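Long-range contacts in nucleoporin NUP82 (Saccharomyces cerevisiae, PDB 3PBP), which is a structural component of the nuclear pore complex, and its N-terminal beta-propeller domain contains the region that interacts with NUP116: residues A[326-331]-A[349-354]; A[370-375]-A[383-388]; A[292-297]-A[321-326]; A[186-191]-A[311-316]. The protein carries 1 engineered substitution. All coordinates share one frame; numbering follows the deposited sequence.

Overall arrangement
Contacts 1, 2 and 3 are buried, whereas contact 4 lies at the surface although it is nearest the middle of the chain. Contacts 1 and 3 share Leu326 and strand 323-329; contact 4 uses strand 313-319, the next strand of the same sheet. Contact 2 belongs to another sheet, whose Leu373 and Val384, together with Phe386 just after the strand, pack against that first one. The chemistry follows the place: contacts 1 and 2 are antiparallel strand pairs held by backbone hydrogen bonds, contact 3 is made by side chains and backed by an arginine from contact 1, and contact 4 rests on a glutamate reaching a turn. The centres of contacts 3 and 4 lie about 21 Å apart.

Contact 1. Residues A[326-331]-A[349-354]; sequences LLFKDL and VLIERV
Leu326 to Phe328 pair with Val349 to Glu352 as antiparallel neighbours in one sheet of the beta-propeller, and a classic beta bulge breaks their register. The short strand segments approach to 4.6 Å between axes, their directions 148° apart. At the bulge, Ile351 and Glu352 both stand opposite Leu326: Ile351 N donates to Leu326 O at 2.9 Å, while Leu326 N gives its hydrogen to Glu352 O at 2.9 Å. Beyond it, Phe328 and Val349 form a hydrogen-bonded pair, each N reaching the other's O. Leu327 and Leu350 make the non-hydrogen-bonded pair between, and on their face Leu327 CD2 meets Leu350 CD1 at 3.9 Å.

Leu326, Phe328, Val349 and Glu352 point to the other face. There the side chains of Leu326 and Glu352 run side by side, and Leu326 CD1 lies 3.5 Å from Glu352 OE1, an oxygen that is hydrogen-bonded to Ser412 OG. Phe328 has CG anti to its backbone N (chi1 174°), which carries the ring away from the partner strand and leaves CB as the atom that Ile351 CD1 touches. Helix 387-399 packs on this face, with Trp389 on Leu326 and Ile351 and with Ile397 on Phe328. Val349 and Ile351 also pack on aromatic side chains of another protein chain. Farther along, Asp330 crosses Val349 at about a right angle: Asp330 OD2, hydrogen-bonded to Ser347 OG, lies 3.6 Å from Val349 CG2.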
loop_
_atom_site.group_PDB
_atom_site.type_symbol
_atom_site.label_atom_id
_atom_site.label_comp_id
_atom_site.label_asym_id
_atom_site.label_seq_id
_atom_site.Cartn_x
_atom_site.Cartn_y
_atom_site.Cartn_z
ATOM N N LEU A 326 -13.907 6.531 8.140
ATOM C CA LEU A 326 -14.413 5.958 6.908
ATOM C C LEU A 326 -14.240 7.014 5.831
ATOM O O LEU A 326 -14.815 8.087 5.913
ATOM C CB LEU A 326 -15.882 5.576 7.090
ATOM C CG LEU A 326 -16.159 4.588 8.234
ATOM C CD1 LEU A 326 -17.616 4.155 8.198
ATOM C CD2 LEU A 326 -15.255 3.363 8.097
ATOM N N LEU A 327 -13.432 6.705 4.823
ATOM C CA LEU A 327 -13.135 7.643 3.752
ATOM C C LEU A 327 -13.734 7.241 2.411
ATOM O O LEU A 327 -14.042 6.079 2.187
ATOM C CB LEU A 327 -11.623 7.770 3.608
ATOM C CG LEU A 327 -10.834 7.920 4.909
ATOM C CD1 LEU A 327 -9.324 7.870 4.616
ATOM C CD2 LEU A 327 -11.230 9.209 5.580
ATOM N N PHE A 328 -13.871 8.227 1.526
ATOM C CA PHE A 328 -14.419 8.046 0.187
ATOM C C PHE A 328 -13.565 8.797 -0.851
ATOM O O PHE A 328 -13.298 9.989 -0.697
ATOM C CB PHE A 328 -15.854 8.570 0.157
ATOM C CG PHE A 328 -16.470 8.571 -1.208
ATOM C CD1 PHE A 328 -16.873 7.372 -1.812
ATOM C CD2 PHE A 328 -16.639 9.766 -1.900
ATOM C CE1 PHE A 328 -17.440 7.373 -3.096
ATOM C CE2 PHE A 328 -17.200 9.779 -3.170
ATOM C CZ PHE A 328 -17.603 8.581 -3.773
ATOM N N LYS A 329 -13.140 8.098 -1.903
ATOM C CA LYS A 329 -12.320 8.693 -2.966
ATOM C C LYS A 329 -13.197 9.349 -4.039
ATOM O O LYS A 329 -13.822 8.656 -4.843
ATOM C CB LYS A 329 -11.441 7.610 -3.588
ATOM C CG LYS A 329 -10.673 8.010 -4.809
ATOM C CD LYS A 329 -9.740 6.878 -5.172
ATOM C CE LYS A 329 -9.417 6.844 -6.659
ATOM N NZ LYS A 329 -10.566 6.441 -7.532
ATOM N N ASP A 330 -13.235 10.685 -4.035
ATOM C CA ASP A 330 -14.047 11.460 -4.964
ATOM C C ASP A 330 -13.438 11.757 -6.322
ATOM O O ASP A 330 -14.171 11.954 -7.294
ATOM C CB ASP A 330 -14.468 12.793 -4.337
ATOM C CG ASP A 330 -13.282 13.674 -3.948
ATOM O OD1 ASP A 330 -13.360 14.919 -4.126
ATOM O OD2 ASP A 330 -12.274 13.131 -3.442
ATOM N N LEU A 331 -12.112 11.815 -6.407
ATOM C CA LEU A 331 -11.484 12.104 -7.688
ATOM C C LEU A 331 -10.963 10.854 -8.365
ATOM O O LEU A 331 -10.629 9.872 -7.705
ATOM C CB LEU A 331 -10.362 13.110 -7.504
ATOM C CG LEU A 331 -10.856 14.399 -6.852
ATOM C CD1 LEU A 331 -9.761 15.447 -6.915
ATOM C CD2 LEU A 331 -12.097 14.885 -7.564
ATOM N N VAL A 349 -12.104 11.815 0.992
ATOM C CA VAL A 349 -12.990 12.649 1.770
ATOM C C VAL A 349 -13.510 11.871 2.969
ATOM O O VAL A 349 -13.838 10.700 2.842
ATOM C CB VAL A 349 -14.166 13.109 0.880
ATOM C CG1 VAL A 349 -15.205 13.816 1.700
ATOM C CG2 VAL A 349 -13.646 14.032 -0.204
ATOM N N LEU A 350 -13.579 12.519 4.130
ATOM C CA LEU A 350 -14.076 11.871 5.348
ATOM C C LEU A 350 -15.591 11.844 5.361
ATOM O O LEU A 350 -16.218 12.886 5.224
ATOM C CB LEU A 350 -13.612 12.618 6.602
ATOM C CG LEU A 350 -14.083 12.006 7.926
ATOM C CD1 LEU A 350 -13.013 11.068 8.463
ATOM C CD2 LEU A 350 -14.346 13.091 8.933
ATOM N N ILE A 351 -16.171 10.661 5.529
ATOM C CA ILE A 351 -17.625 10.514 5.580
ATOM C C ILE A 351 -18.095 10.373 7.021
ATOM O O ILE A 351 -19.136 10.896 7.394
ATOM C CB ILE A 351 -18.093 9.280 4.795
ATOM C CG1 ILE A 351 -17.922 9.521 3.293
ATOM C CG2 ILE A 351 -19.540 8.989 5.110
ATOM C CD1 ILE A 351 -18.301 8.332 2.428
ATOM N N GLU A 352 -17.318 9.660 7.826
ATOM C CA GLU A 352 -17.652 9.457 9.227
ATOM C C GLU A 352 -16.456 8.992 10.071
ATOM O O GLU A 352 -15.470 8.453 9.558
ATOM C CB GLU A 352 -18.787 8.430 9.355
ATOM C CG GLU A 352 -18.756 7.661 10.678
ATOM C CD GLU A 352 -19.877 6.663 10.828
ATOM O OE1 GLU A 352 -20.102 5.880 9.878
ATOM O OE2 GLU A 352 -20.520 6.662 11.906
ATOM N N ARG A 353 -16.553 9.224 11.373
ATOM C CA ARG A 353 -15.534 8.785 12.302
ATOM C C ARG A 353 -16.228 7.925 13.379
ATOM O O ARG A 353 -17.303 8.275 13.878
ATOM C CB ARG A 353 -14.836 9.975 12.944
ATOM C CG ARG A 353 -13.669 9.552 13.810
ATOM C CD ARG A 353 -13.086 10.699 14.563
ATOM N NE ARG A 353 -11.978 10.243 15.386
ATOM C CZ ARG A 353 -11.368 11.003 16.288
ATOM N NH1 ARG A 353 -11.771 12.254 16.475
ATOM N NH2 ARG A 353 -10.358 10.516 16.999
ATOM N N VAL A 354 -15.617 6.793 13.716
ATOM C CA VAL A 354 -16.176 5.887 14.708
ATOM C C VAL A 354 -15.175 5.661 15.832
ATOM O O VAL A 354 -14.102 5.097 15.605
ATOM C CB VAL A 354 -16.530 4.522 14.067
ATOM C CG1 VAL A 354 -17.062 3.564 15.119
ATOM C CG2 VAL A 354 -17.554 4.719 12.961
#

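Contact 2. Residues A[370-375]-A[383-388]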
loop_
_atom_site.group_PDB
_atom_site.type_symbol
_atom_site.label_atom_id
_atom_site.label_comp_id
_atom_site.label_asym_id
_atom_site.label_seq_id
_atom_site.Cartn_x
_atom_site.Cartn_y
_atom_site.Cartn_z
ATOM N N LEU A 370 -21.412 -6.840 1.881
ATOM C CA LEU A 370 -21.120 -5.457 1.525
ATOM C C LEU A 370 -21.272 -4.521 2.713
ATOM O O LEU A 370 -21.984 -4.822 3.666
ATOM C CB LEU A 370 -22.060 -4.982 0.417
ATOM C CG LEU A 370 -22.082 -5.731 -0.916
ATOM C CD1 LEU A 370 -22.863 -4.902 -1.900
ATOM C CD2 LEU A 370 -20.670 -5.955 -1.449
ATOM N N GLY A 371 -20.597 -3.381 2.643
ATOM C CA GLY A 371 -20.679 -2.382 3.695
ATOM C C GLY A 371 -20.556 -2.809 5.143
ATOM O O GLY A 371 -21.049 -2.104 6.025
ATOM N N LYS A 372 -19.916 -3.943 5.399
ATOM C CA LYS A 372 -19.737 -4.418 6.767
ATOM C C LYS A 372 -18.266 -4.671 7.030
ATOM O O LYS A 372 -17.558 -5.236 6.200
ATOM C CB LYS A 372 -20.518 -5.707 7.017
ATOM C CG LYS A 372 -22.029 -5.565 6.924
ATOM C CD LYS A 372 -22.719 -6.886 7.252
ATOM C CE LYS A 372 -24.218 -6.823 7.001
ATOM N NZ LYS A 372 -24.845 -8.136 7.330
ATOM N N LEU A 373 -17.810 -4.266 8.203
ATOM C CA LEU A 373 -16.420 -4.426 8.564
ATOM C C LEU A 373 -16.304 -5.002 9.966
ATOM O O LEU A 373 -17.015 -4.587 10.874
ATOM C CB LEU A 373 -15.740 -3.060 8.497
ATOM C CG LEU A 373 -14.385 -2.896 9.166
ATOM C CD1 LEU A 373 -13.337 -3.618 8.371
ATOM C CD2 LEU A 373 -14.053 -1.426 9.272
ATOM N N TYR A 374 -15.417 -5.973 10.144
ATOM C CA TYR A 374 -15.205 -6.559 11.458
ATOM C C TYR A 374 -13.975 -5.905 12.081
ATOM O O TYR A 374 -12.924 -5.788 11.442
ATOM C CB TYR A 374 -15.007 -8.076 11.346
ATOM C CG TYR A 374 -16.295 -8.827 11.070
ATOM C CD1 TYR A 374 -17.334 -8.830 12.000
ATOM C CD2 TYR A 374 -16.500 -9.481 9.857
ATOM C CE1 TYR A 374 -18.547 -9.457 11.726
ATOM C CE2 TYR A 374 -17.712 -10.111 9.569
ATOM C CZ TYR A 374 -18.732 -10.092 10.506
ATOM O OH TYR A 374 -19.949 -10.676 10.209
ATOM N N VAL A 375 -14.117 -5.449 13.320
ATOM C CA VAL A 375 -13.006 -4.816 14.010
ATOM C C VAL A 375 -12.657 -5.636 15.224
ATOM O O VAL A 375 -13.460 -5.787 16.130
ATOM C CB VAL A 375 -13.348 -3.409 14.495
ATOM C CG1 VAL A 375 -12.102 -2.768 15.095
ATOM C CG2 VAL A 375 -13.899 -2.573 13.352
ATOM N N GLN A 383 -18.779 -5.376 14.815
ATOM C CA GLN A 383 -19.062 -5.274 13.398
ATOM C C GLN A 383 -19.665 -3.918 13.094
ATOM O O GLN A 383 -20.764 -3.599 13.543
ATOM C CB GLN A 383 -20.034 -6.354 12.932
ATOM C CG GLN A 383 -20.235 -6.315 11.422
ATOM C CD GLN A 383 -21.506 -6.987 10.966
ATOM O OE1 GLN A 383 -21.481 -8.079 10.383
ATOM N NE2 GLN A 383 -22.634 -6.337 11.226
ATOM N N VAL A 384 -18.926 -3.115 12.341
ATOM C CA VAL A 384 -19.394 -1.806 11.947
ATOM C C VAL A 384 -20.211 -2.045 10.683
ATOM O O VAL A 384 -19.722 -2.637 9.726
ATOM C CB VAL A 384 -18.212 -0.882 11.646
ATOM C CG1 VAL A 384 -18.707 0.498 11.295
ATOM C CG2 VAL A 384 -17.299 -0.827 12.841
ATOM N N ASN A 385 -21.463 -1.611 10.686
ATOM C CA ASN A 385 -22.319 -1.800 9.527
ATOM C C ASN A 385 -22.747 -0.457 8.971
ATOM O O ASN A 385 -23.594 0.211 9.555
ATOM C CB ASN A 385 -23.553 -2.610 9.921
ATOM C CG ASN A 385 -24.461 -2.898 8.744
ATOM O OD1 ASN A 385 -24.961 -1.983 8.083
ATOM N ND2 ASN A 385 -24.683 -4.181 8.474
ATOM N N PHE A 386 -22.177 -0.055 7.840
ATOM C CA PHE A 386 -22.549 1.227 7.271
ATOM C C PHE A 386 -23.385 1.189 6.005
ATOM O O PHE A 386 -23.313 2.097 5.176
ATOM C CB PHE A 386 -21.318 2.112 7.068
ATOM C CG PHE A 386 -20.058 1.366 6.749
ATOM C CD1 PHE A 386 -19.738 1.039 5.446
ATOM C CD2 PHE A 386 -19.162 1.039 7.756
ATOM C CE1 PHE A 386 -18.542 0.402 5.147
ATOM C CE2 PHE A 386 -17.966 0.401 7.466
ATOM C CZ PHE A 386 -17.656 0.084 6.156
HETATM N N MSE A 387 -24.202 0.149 5.871
HETATM C CA MSE A 387 -25.080 0.020 4.713
HETATM C C MSE A 387 -26.302 0.921 4.865
HETATM O O MSE A 387 -27.099 1.066 3.936
HETATM C CB MSE A 387 -25.523 -1.434 4.529
HETATM C CG MSE A 387 -24.498 -2.295 3.810
HETATM SE SE MSE A 387 -24.035 -1.595 2.033
HETATM C CE MSE A 387 -25.434 -2.440 0.979
ATOM N N SER A 388 -26.438 1.515 6.051
ATOM C CA SER A 388 -27.539 2.424 6.367
ATOM C C SER A 388 -27.450 3.561 5.369
ATOM O O SER A 388 -28.436 3.918 4.723
ATOM C CB SER A 388 -27.380 2.988 7.784
ATOM O OG SER A 388 -26.866 2.008 8.680
#
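Leu373 and Val384 form the hydrogen-bonded pair of a beta hairpin in a propeller sheet: Leu373 N donates to Val384 O at 2.9 Å, and Val384 N to Leu373 O at 2.8 Å. One more rung follows where the strand ends, Phe386 N to Gly371 O at 3.0 Å. That carbonyl oxygen also sits over one face of the Phe386 ring, offset toward its rim. Outward-facing backbone groups are met by the flanking strands, Tyr374 by Ile364 and Gln383 by Glu415. Asn385 OD1 accepts from Met387 N at 3.2 Å, an Asx turn leading into helix 387-399, with the donor above the amide carbonyl plane.

Lys372, Tyr374, Gln383 and Asn385 share the sheet face turned from Leu373 and Val384. The extended Lys372 chain lies alongside Asn385 and takes NZ on to Gln369 OE1, its hydrogen-bond partner. Gln383 CB and CG pack at Tyr374 CE1, amide and ring planes 44° apart. A valine in place of Tyr374 would probably leave this aliphatic stem without its aromatic neighbour and the amide freer to turn. Beside Gly371, the bent chain of Met387, a selenomethionine, brings SE 3.8 Å from Gly371 CA.

Contact 3. Residues A[292-297]-A[321-326]; sequences GELYDY and DGSLIL
Chi1 of 72° swings the Asp321 carboxylate between its own backbone N and carbonyl carbon, leaving CB to face the Tyr297 ring, while chi1 of -59° brings that ring flat against it. The result is a CH-pi contact: Asp321 CB stands 3.5 Å from the ring centroid, only 9° off the normal. An alanine in place of Tyr297 would probably strip this cover from Asp321 CB and open a gap beside Asp321. Leu294 crosses the carboxylate at about a right angle, its CD2 lying 3.6 Å from Asp321 OD2. The other branch, CD1, meets Ile325 CG2 at 3.7 Å as the two side chains slide past each other in opposite directions.

The carboxylate's charge is answered by Arg353, which bridges Asp321 OD2 and Glu293 OE1 and so probably eases the closeness of these two acids. The residues leading up to Tyr297 form a 3-10 turn whose far side faces NUP116: Tyr295 OH is hydrogen-bonded to Lys98 N of that chain. The turn belongs to the loop between strands 286-288 and 299-306 and packs beside the start of strand 323-329, with Phe319 of strand 313-319 and Arg353 of strand 347-355 also touching Leu294.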
loop_
_atom_site.group_PDB
_atom_site.type_symbol
_atom_site.label_atom_id
_atom_site.label_comp_id
_atom_site.label_asym_id
_atom_site.label_seq_id
_atom_site.Cartn_x
_atom_site.Cartn_y
_atom_site.Cartn_z
ATOM N N GLY A 292 -8.954 16.911 13.831
ATOM C CA GLY A 292 -7.855 17.467 14.596
ATOM C C GLY A 292 -7.260 16.578 15.679
ATOM O O GLY A 292 -6.044 16.534 15.835
ATOM N N GLU A 293 -8.103 15.866 16.421
ATOM C CA GLU A 293 -7.618 15.013 17.502
ATOM C C GLU A 293 -6.544 14.057 17.043
ATOM O O GLU A 293 -5.504 13.907 17.684
ATOM C CB GLU A 293 -8.740 14.160 18.100
ATOM C CG GLU A 293 -9.992 14.887 18.545
ATOM C CD GLU A 293 -10.878 14.000 19.426
ATOM O OE1 GLU A 293 -11.212 12.867 19.007
ATOM O OE2 GLU A 293 -11.240 14.435 20.545
ATOM N N LEU A 294 -6.824 13.400 15.923
ATOM C CA LEU A 294 -5.940 12.387 15.354
ATOM C C LEU A 294 -4.495 12.788 15.067
ATOM O O LEU A 294 -3.645 11.923 14.848
ATOM C CB LEU A 294 -6.601 11.795 14.101
ATOM C CG LEU A 294 -7.955 11.148 14.434
ATOM C CD1 LEU A 294 -8.726 10.845 13.160
ATOM C CD2 LEU A 294 -7.737 9.886 15.258
ATOM N N TYR A 295 -4.205 14.084 15.070
ATOM C CA TYR A 295 -2.835 14.515 14.827
ATOM C C TYR A 295 -1.957 14.027 15.981
ATOM O O TYR A 295 -0.735 13.938 15.848
ATOM C CB TYR A 295 -2.761 16.038 14.707
ATOM C CG TYR A 295 -3.022 16.561 13.311
ATOM C CD1 TYR A 295 -2.164 16.246 12.258
ATOM C CD2 TYR A 295 -4.129 17.372 13.038
ATOM C CE1 TYR A 295 -2.400 16.723 10.968
ATOM C CE2 TYR A 295 -4.368 17.851 11.751
ATOM C CZ TYR A 295 -3.501 17.521 10.723
ATOM O OH TYR A 295 -3.738 17.981 9.451
ATOM N N ASP A 296 -2.594 13.698 17.103
ATOM C CA ASP A 296 -1.879 13.222 18.283
ATOM C C ASP A 296 -1.773 11.706 18.327
ATOM O O ASP A 296 -1.260 11.154 19.293
ATOM C CB ASP A 296 -2.564 13.706 19.571
ATOM C CG ASP A 296 -2.495 15.215 19.743
ATOM O OD1 ASP A 296 -1.367 15.770 19.714
ATOM O OD2 ASP A 296 -3.569 15.841 19.912
ATOM N N TYR A 297 -2.262 11.030 17.294
ATOM C CA TYR A 297 -2.196 9.576 17.263
ATOM C C TYR A 297 -1.583 9.042 15.976
ATOM O O TYR A 297 -1.151 9.810 15.104
ATOM C CB TYR A 297 -3.584 8.979 17.468
ATOM C CG TYR A 297 -4.207 9.387 18.788
ATOM C CD1 TYR A 297 -4.930 10.578 18.906
ATOM C CD2 TYR A 297 -4.033 8.602 19.936
ATOM C CE1 TYR A 297 -5.461 10.977 20.132
ATOM C CE2 TYR A 297 -4.558 8.994 21.165
ATOM C CZ TYR A 297 -5.269 10.183 21.257
ATOM O OH TYR A 297 -5.781 10.582 22.474
ATOM N N ASP A 321 -6.004 5.921 19.053
ATOM C CA ASP A 321 -7.103 6.249 19.948
ATOM C C ASP A 321 -8.323 5.346 19.832
ATOM O O ASP A 321 -9.408 5.700 20.305
ATOM C CB ASP A 321 -7.525 7.708 19.727
ATOM C CG ASP A 321 -8.247 7.920 18.406
ATOM O OD1 ASP A 321 -7.871 7.266 17.408
ATOM O OD2 ASP A 321 -9.183 8.752 18.362
ATOM N N GLY A 322 -8.147 4.182 19.217
ATOM C CA GLY A 322 -9.266 3.271 19.058
ATOM C C GLY A 322 -10.344 3.904 18.199
ATOM O O GLY A 322 -11.529 3.615 18.355
ATOM N N SER A 323 -9.918 4.771 17.283
ATOM C CA SER A 323 -10.825 5.478 16.384
ATOM C C SER A 323 -10.757 4.905 14.956
ATOM O O SER A 323 -9.775 4.250 14.555
ATOM C CB SER A 323 -10.476 6.977 16.384
ATOM O OG SER A 323 -11.519 7.777 15.853
ATOM N N LEU A 324 -11.810 5.171 14.192
ATOM C CA LEU A 324 -11.925 4.687 12.821
ATOM C C LEU A 324 -12.397 5.816 11.929
ATOM O O LEU A 324 -13.305 6.546 12.306
ATOM C CB LEU A 324 -12.977 3.586 12.774
ATOM C CG LEU A 324 -12.624 2.237 12.182
ATOM C CD1 LEU A 324 -11.404 1.676 12.890
ATOM C CD2 LEU A 324 -13.822 1.321 12.328
ATOM N N ILE A 325 -11.788 5.984 10.762
ATOM C CA ILE A 325 -12.274 7.018 9.857
ATOM C C ILE A 325 -12.654 6.356 8.536
ATOM O O ILE A 325 -11.846 5.673 7.911
ATOM C CB ILE A 325 -11.241 8.173 9.611
ATOM C CG1 ILE A 325 -9.999 7.668 8.876
ATOM C CG2 ILE A 325 -10.865 8.800 10.919
ATOM C CD1 ILE A 325 -9.084 8.790 8.375
ATOM N N LEU A 326 -13.907 6.531 8.140
ATOM C CA LEU A 326 -14.413 5.958 6.908
ATOM C C LEU A 326 -14.240 7.014 5.831
ATOM O O LEU A 326 -14.815 8.087 5.913
ATOM C CB LEU A 326 -15.882 5.576 7.090
ATOM C CG LEU A 326 -16.159 4.588 8.234
ATOM C CD1 LEU A 326 -17.616 4.155 8.198
ATOM C CD2 LEU A 326 -15.255 3.363 8.097
#

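Contact 4. Residues A[186-191]-A[311-316]; sequences EFSKDG and QNEIVC
Glu313 reaches from the start of strand 313-319 into the type I beta turn of Ser188 to Gly191, tying together two sheets of the propeller far apart in sequence. From CB, chi1 of 47° sets CG between the backbone N and the carbonyl carbon, and the chain then runs extended (chi2 164°) to the turn. CD arrives 3.3 Å from Ser188 OG and 3.5 Å from Lys189 N. At the tip, OE1 is placed to accept from Lys189 N, though the position of this oxygen is less certain. OE2 takes a weak hydrogen bond from Ser188 OG at 2.9 Å. The same hydroxyl oxygen accepts from Asp190 N, which makes an ST turn, so Ser188 joins the carboxylate to the backbone of its own turn.

Lys189 crosses Glu313 obliquely and then bends away. Its NZ forms a salt bridge with Glu186 OE2 at 3.6 Å and is hydrogen-bonded to Thr304 O. Nearer the end of the turn, Gln311 lays its extended chain along the backbone: CG meets Lys189 O at 3.7 Å, while the amide lies against Asp190, its CD 3.7 Å from Asp190 CA. Asp190 sends its own carboxylate elsewhere, OD2 to Thr193 OG1. The turn follows strand 182-187 and precedes strand 194-198, whose Tyr195 touches both Ser188 and Glu313, while strand 299-306 runs beside Glu313 with Thr304 against it.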
loop_
_atom_site.group_PDB
_atom_site.type_symbol
_atom_site.label_atom_id
_atom_site.label_comp_id
_atom_site.label_asym_id
_atom_site.label_seq_id
_atom_site.Cartn_x
_atom_site.Cartn_y
_atom_site.Cartn_z
ATOM N N GLU A 186 -3.306 -2.765 1.430
ATOM C CA GLU A 186 -4.660 -3.171 1.120
ATOM C C GLU A 186 -4.970 -2.852 -0.332
ATOM O O GLU A 186 -4.670 -1.773 -0.829
ATOM C CB GLU A 186 -5.634 -2.442 2.066
ATOM C CG GLU A 186 -7.126 -2.735 1.884
ATOM C CD GLU A 186 -7.498 -4.196 2.117
ATOM O OE1 GLU A 186 -6.872 -4.840 2.992
ATOM O OE2 GLU A 186 -8.433 -4.691 1.433
ATOM N N PHE A 187 -5.563 -3.811 -1.021
ATOM C CA PHE A 187 -5.928 -3.601 -2.405
ATOM C C PHE A 187 -7.288 -2.922 -2.521
ATOM O O PHE A 187 -8.205 -3.178 -1.745
ATOM C CB PHE A 187 -5.985 -4.933 -3.145
ATOM C CG PHE A 187 -4.683 -5.351 -3.753
ATOM C CD1 PHE A 187 -4.280 -4.851 -4.989
ATOM C CD2 PHE A 187 -3.850 -6.256 -3.091
ATOM C CE1 PHE A 187 -3.050 -5.246 -5.568
ATOM C CE2 PHE A 187 -2.620 -6.655 -3.665
ATOM C CZ PHE A 187 -2.223 -6.146 -4.906
ATOM N N SER A 188 -7.396 -2.041 -3.499
ATOM C CA SER A 188 -8.640 -1.371 -3.767
ATOM C C SER A 188 -9.529 -2.430 -4.402
ATOM O O SER A 188 -9.030 -3.401 -4.964
ATOM C CB SER A 188 -8.421 -0.243 -4.759
ATOM O OG SER A 188 -9.669 0.239 -5.209
ATOM N N LYS A 189 -10.840 -2.254 -4.333
ATOM C CA LYS A 189 -11.725 -3.242 -4.916
ATOM C C LYS A 189 -11.762 -3.110 -6.438
ATOM O O LYS A 189 -12.465 -3.853 -7.122
ATOM C CB LYS A 189 -13.128 -3.120 -4.300
ATOM C CG LYS A 189 -13.193 -3.544 -2.820
ATOM C CD LYS A 189 -12.865 -5.018 -2.629
ATOM C CE LYS A 189 -12.692 -5.432 -1.163
ATOM N NZ LYS A 189 -11.316 -5.145 -0.608
ATOM N N ASP A 190 -10.992 -2.162 -6.964
ATOM C CA ASP A 190 -10.905 -1.965 -8.414
ATOM C C ASP A 190 -9.980 -3.073 -8.948
ATOM O O ASP A 190 -10.066 -3.476 -10.112
ATOM C CB ASP A 190 -10.318 -0.577 -8.739
ATOM C CG ASP A 190 -8.781 -0.506 -8.547
ATOM O OD1 ASP A 190 -8.252 -1.138 -7.599
ATOM O OD2 ASP A 190 -8.096 0.199 -9.338
ATOM N N GLY A 191 -9.093 -3.558 -8.082
ATOM C CA GLY A 191 -8.182 -4.618 -8.463
ATOM C C GLY A 191 -6.862 -4.157 -9.053
ATOM O O GLY A 191 -5.901 -4.940 -9.091
ATOM N N GLN A 311 -17.559 -1.784 -8.143
ATOM C CA GLN A 311 -16.258 -1.366 -7.618
ATOM C C GLN A 311 -16.280 -0.141 -6.709
ATOM O O GLN A 311 -15.223 0.425 -6.421
ATOM C CB GLN A 311 -15.278 -1.103 -8.753
ATOM C CG GLN A 311 -14.864 -2.325 -9.513
ATOM C CD GLN A 311 -13.874 -1.994 -10.604
ATOM O OE1 GLN A 311 -13.539 -0.822 -10.818
ATOM N NE2 GLN A 311 -13.395 -3.021 -11.305
ATOM N N ASN A 312 -17.463 0.283 -6.263
ATOM C CA ASN A 312 -17.536 1.429 -5.362
ATOM C C ASN A 312 -17.161 0.953 -3.949
ATOM O O ASN A 312 -17.728 -0.015 -3.432
ATOM C CB ASN A 312 -18.936 2.063 -5.389
ATOM C CG ASN A 312 -19.174 2.915 -6.648
ATOM O OD1 ASN A 312 -18.367 3.785 -7.000
ATOM N ND2 ASN A 312 -20.288 2.669 -7.318
ATOM N N GLU A 313 -16.194 1.639 -3.338
ATOM C CA GLU A 313 -15.693 1.261 -2.018
ATOM C C GLU A 313 -15.454 2.386 -1.020
ATOM O O GLU A 313 -15.452 3.575 -1.356
ATOM C CB GLU A 313 -14.368 0.528 -2.182
ATOM C CG GLU A 313 -13.446 1.274 -3.123
ATOM C CD GLU A 313 -12.014 0.828 -3.029
ATOM O OE1 GLU A 313 -11.781 -0.381 -2.856
ATOM O OE2 GLU A 313 -11.117 1.692 -3.145
ATOM N N ILE A 314 -15.213 1.972 0.215
ATOM C CA ILE A 314 -14.935 2.880 1.297
ATOM C C ILE A 314 -13.606 2.447 1.882
ATOM O O ILE A 314 -13.378 1.257 2.109
ATOM C CB ILE A 314 -16.033 2.811 2.380
ATOM C CG1 ILE A 314 -17.302 3.480 1.865
ATOM C CG2 ILE A 314 -15.574 3.510 3.659
ATOM C CD1 ILE A 314 -18.455 3.298 2.790
ATOM N N VAL A 315 -12.719 3.408 2.103
ATOM C CA VAL A 315 -11.418 3.108 2.672
ATOM C C VAL A 315 -11.517 3.317 4.167
ATOM O O VAL A 315 -11.980 4.360 4.604
ATOM C CB VAL A 315 -10.326 4.033 2.113
ATOM C CG1 VAL A 315 -8.985 3.679 2.734
ATOM C CG2 VAL A 315 -10.265 3.905 0.600
ATOM N N CYS A 316 -11.105 2.328 4.954
ATOM C CA CYS A 316 -11.170 2.460 6.399
ATOM C C CYS A 316 -9.781 2.445 7.016
ATOM O O CYS A 316 -8.951 1.603 6.666
ATOM C CB CYS A 316 -12.013 1.337 7.006
ATOM S SG CYS A 316 -12.136 1.411 8.830
#